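Local structure of heme peroxidase (Bacteroides thetaiotaomicron, 2GVK) at residues I212-K216 / F217-E221. The protein is a dye-decolorizing heme peroxidase, which probably uses hydrogen peroxide to oxidise dyes and related substrates at a heme held in a ferredoxin-like beta-barrel fold. Numbering follows the deposited sequence. Where two conformers were deposited one is given.
Sequences IGRHK and FNDVE
Arg214 and Asp219, five residues apart on one continuous loop, carry the ionic part of this contact, a worked example of how one arginine side chain can brace a turn by binding both a carboxylate and a backbone carbonyl. The salt bridge runs from Arg214 NE to Asp219 OD1 at 2.9 Å, the nitrogen arriving from above the carboxylate plane. A bend in the arginine chain at chi3 (70°) swings the guanidinium round to the aspartate, so that the same side chain also binds main chain. Asp219 O accepts from both Arg214 NE and NH2; the NH2 bond, 2.8 Å from Arg214 NH2 to Asp219 O, lies nearly in line with the carbonyl, whereas NE meets that oxygen from above the carbonyl plane. Over one guanidinium face sits the backbone N of Glu221.

Backbone bonds draw the two limbs together. His215 N donates to Val220 O at 2.8 Å and 167°, while a weak bond returns from Asp219 N to His215 O. Arg214 and Glu221 form a single beta bridge, making the whole a hairpin-like loop between helix 205-212, which Gly213 leaves with positive phi, and helix 232-235, in the C-terminal half of the peroxidase. At the bend, Asn218 makes an Asx turn, its OD1 accepting from Val220 N at 3.0 Å; Asp219 follows with left-handed backbone angles.

Close packing centres on His215. Its CB lies 3.1 Å from Asn218 OD1; the two side chains run side by side in the same direction, with ring and amide nearly perpendicular (83°), and its CD2 edge comes 3.1 Å from Val220 O. Beyond the loop, Asp219 OD2 hydrogen-bonds to Thr160 and to Ser55 of a second subunit, whose Ile127 packs on Val220; Glu221 OE2 pairs with Lys227.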
ATOM      1  N   ILE A 212     -31.476   7.560  13.104  1.00 12.18           N
ATOM      2  CA  ILE A 212     -30.087   7.980  13.204  1.00 12.77           C
ATOM      3  C   ILE A 212     -29.936   9.499  13.039  1.00 13.15           C
ATOM      4  O   ILE A 212     -29.234  10.143  13.812  1.00 13.21           O
ATOM      5  CB  ILE A 212     -29.219   7.265  12.148  1.00 13.15           C
ATOM      6  CG1 ILE A 212     -29.271   5.746  12.352  1.00 12.82           C
ATOM      7  CG2 ILE A 212     -27.775   7.781  12.183  1.00 14.22           C
ATOM      8  CD1 ILE A 212     -28.806   5.272  13.709  1.00 13.25           C
ATOM      9  N   GLY A 213     -30.651  10.057  12.076  1.00 13.52           N
ATOM     10  CA  GLY A 213     -30.563  11.488  11.775  1.00 13.81           C
ATOM     11  C   GLY A 213     -29.616  11.834  10.620  1.00 13.98           C
ATOM     12  O   GLY A 213     -29.317  13.003  10.393  1.00 14.06           O
ATOM     13  N   ARG A 214     -29.128  10.805   9.908  1.00 13.92           N
ATOM     14  CA  ARG A 214     -28.287  11.000   8.721  1.00 13.94           C
ATOM     15  C   ARG A 214     -28.736  10.036   7.632  1.00 13.79           C
ATOM     16  O   ARG A 214     -29.393   9.030   7.915  1.00 13.60           O
ATOM     17  CB  ARG A 214     -26.786  10.751   9.049  1.00 14.25           C
ATOM     18  CG  ARG A 214     -26.282  11.439  10.315  1.00 15.63           C
ATOM     19  CD  ARG A 214     -24.792  11.261  10.501  1.00 18.23           C
ATOM     20  NE  ARG A 214     -24.042  12.026   9.512  1.00 18.71           N
ATOM     21  CZ  ARG A 214     -23.597  13.272   9.693  1.00 22.79           C
ATOM     22  NH1 ARG A 214     -23.793  13.902  10.851  1.00 24.14           N
ATOM     23  NH2 ARG A 214     -22.941  13.889   8.717  1.00 22.26           N
ATOM     24  N   HIS A 215     -28.385  10.341   6.386  1.00 13.92           N
ATOM     25  CA  HIS A 215     -28.701   9.453   5.270  1.00 14.21           C
ATOM     26  C   HIS A 215     -27.772   8.244   5.263  1.00 14.07           C
ATOM     27  O   HIS A 215     -26.578   8.350   5.601  1.00 14.17           O
ATOM     28  CB  HIS A 215     -28.624  10.208   3.960  1.00 14.26           C
ATOM     29  CG  HIS A 215     -29.711  11.213   3.788  1.00 16.63           C
ATOM     30  ND1 HIS A 215     -30.983  10.868   3.385  1.00 21.47           N
ATOM     31  CD2 HIS A 215     -29.735  12.553   4.002  1.00 18.89           C
ATOM     32  CE1 HIS A 215     -31.733  11.956   3.328  1.00 20.53           C
ATOM     33  NE2 HIS A 215     -31.002  12.988   3.704  1.00 20.93           N
ATOM     34  N   LYS A 216     -28.316   7.085   4.934  1.00 13.91           N
ATOM     35  CA  LYS A 216     -27.579   5.870   5.105  1.00 14.43           C
ATOM     36  C   LYS A 216     -26.428   5.735   4.114  1.00 15.16           C
ATOM     37  O   LYS A 216     -25.324   5.295   4.482  1.00 15.70           O
ATOM     38  CB  LYS A 216     -28.507   4.650   4.988  1.00 14.30           C
ATOM     39  CG  LYS A 216     -27.829   3.328   5.428  1.00 14.85           C
ATOM     40  CD  LYS A 216     -28.820   2.210   5.548  1.00 13.49           C
ATOM     41  CE  LYS A 216     -28.195   0.939   6.148  1.00 12.96           C
ATOM     42  NZ  LYS A 216     -29.229  -0.166   6.377  1.00 14.54           N
ATOM     43  N   PHE A 217     -26.703   6.090   2.860  0.50 15.46           N
ATOM     44  CA  PHE A 217     -25.759   5.912   1.767  0.50 15.79           C
ATOM     45  C   PHE A 217     -24.627   6.933   1.832  0.50 16.14           C
ATOM     46  O   PHE A 217     -23.447   6.572   1.948  0.50 16.09           O
ATOM     47  CB  PHE A 217     -26.499   6.038   0.412  0.50 15.75           C
ATOM     48  CG  PHE A 217     -25.626   5.785  -0.784  0.50 15.58           C
ATOM     49  CD1 PHE A 217     -25.444   4.497  -1.272  0.50 16.14           C
ATOM     50  CD2 PHE A 217     -25.000   6.833  -1.434  0.50 16.28           C
ATOM     51  CE1 PHE A 217     -24.628   4.261  -2.374  0.50 14.07           C
ATOM     52  CE2 PHE A 217     -24.185   6.603  -2.531  0.50 15.55           C
ATOM     53  CZ  PHE A 217     -24.003   5.317  -3.002  0.50 14.78           C
ATOM     54  N   ASN A 218     -24.996   8.194   1.834  1.00 16.61           N
ATOM     55  CA  ASN A 218     -24.018   9.297   1.650  1.00 17.03           C
ATOM     56  C   ASN A 218     -23.619  10.036   2.929  1.00 17.05           C
ATOM     57  O   ASN A 218     -22.811  10.970   2.880  1.00 16.85           O
ATOM     58  CB  ASN A 218     -24.527  10.286   0.597  1.00 17.19           C
ATOM     59  CG  ASN A 218     -25.784  11.026   1.031  1.00 18.38           C
ATOM     60  OD1 ASN A 218     -26.149  11.054   2.223  1.00 18.56           O
ATOM     61  ND2 ASN A 218     -26.431  11.681   0.071  1.00 20.67           N
ATOM     62  N   ASP A 219     -24.172   9.608   4.077  1.00 16.96           N
ATOM     63  CA  ASP A 219     -23.779  10.163   5.396  1.00 16.93           C
ATOM     64  C   ASP A 219     -24.099  11.661   5.545  1.00 17.00           C
ATOM     65  O   ASP A 219     -23.620  12.294   6.460  1.00 17.27           O
ATOM     66  CB  ASP A 219     -22.282   9.925   5.655  1.00 17.09           C
ATOM     67  CG  ASP A 219     -21.864  10.268   7.106  1.00 18.62           C
ATOM     68  OD1 ASP A 219     -22.626   9.949   8.046  1.00 19.84           O
ATOM     69  OD2 ASP A 219     -20.747  10.822   7.294  1.00 20.13           O
ATOM     70  N   VAL A 220     -24.956  12.189   4.689  1.00 16.81           N
ATOM     71  CA  VAL A 220     -25.389  13.581   4.801  1.00 16.98           C
ATOM     72  C   VAL A 220     -26.435  13.716   5.906  1.00 16.96           C
ATOM     73  O   VAL A 220     -27.360  12.926   5.992  1.00 16.59           O
ATOM     74  CB  VAL A 220     -25.967  14.109   3.461  1.00 17.01           C
ATOM     75  CG1 VAL A 220     -26.555  15.501   3.628  1.00 18.68           C
ATOM     76  CG2 VAL A 220     -24.871  14.114   2.371  1.00 18.25           C
ATOM     77  N   GLU A 221     -26.247  14.700   6.771  1.00 17.24           N
ATOM     78  CA  GLU A 221     -27.153  14.922   7.880  1.00 17.88           C
ATOM     79  C   GLU A 221     -28.532  15.272   7.364  1.00 18.15           C
ATOM     80  O   GLU A 221     -28.658  15.982   6.373  1.00 18.50           O
ATOM     81  CB  GLU A 221     -26.618  16.061   8.754  1.00 17.98           C
ATOM     82  CG  GLU A 221     -27.277  16.176  10.080  1.00 20.69           C
ATOM     83  CD  GLU A 221     -26.838  17.440  10.843  1.00 26.66           C
ATOM     84  OE1 GLU A 221     -25.877  18.116  10.392  1.00 32.29           O
ATOM     85  OE2 GLU A 221     -27.462  17.755  11.867  1.00 27.40           O
TER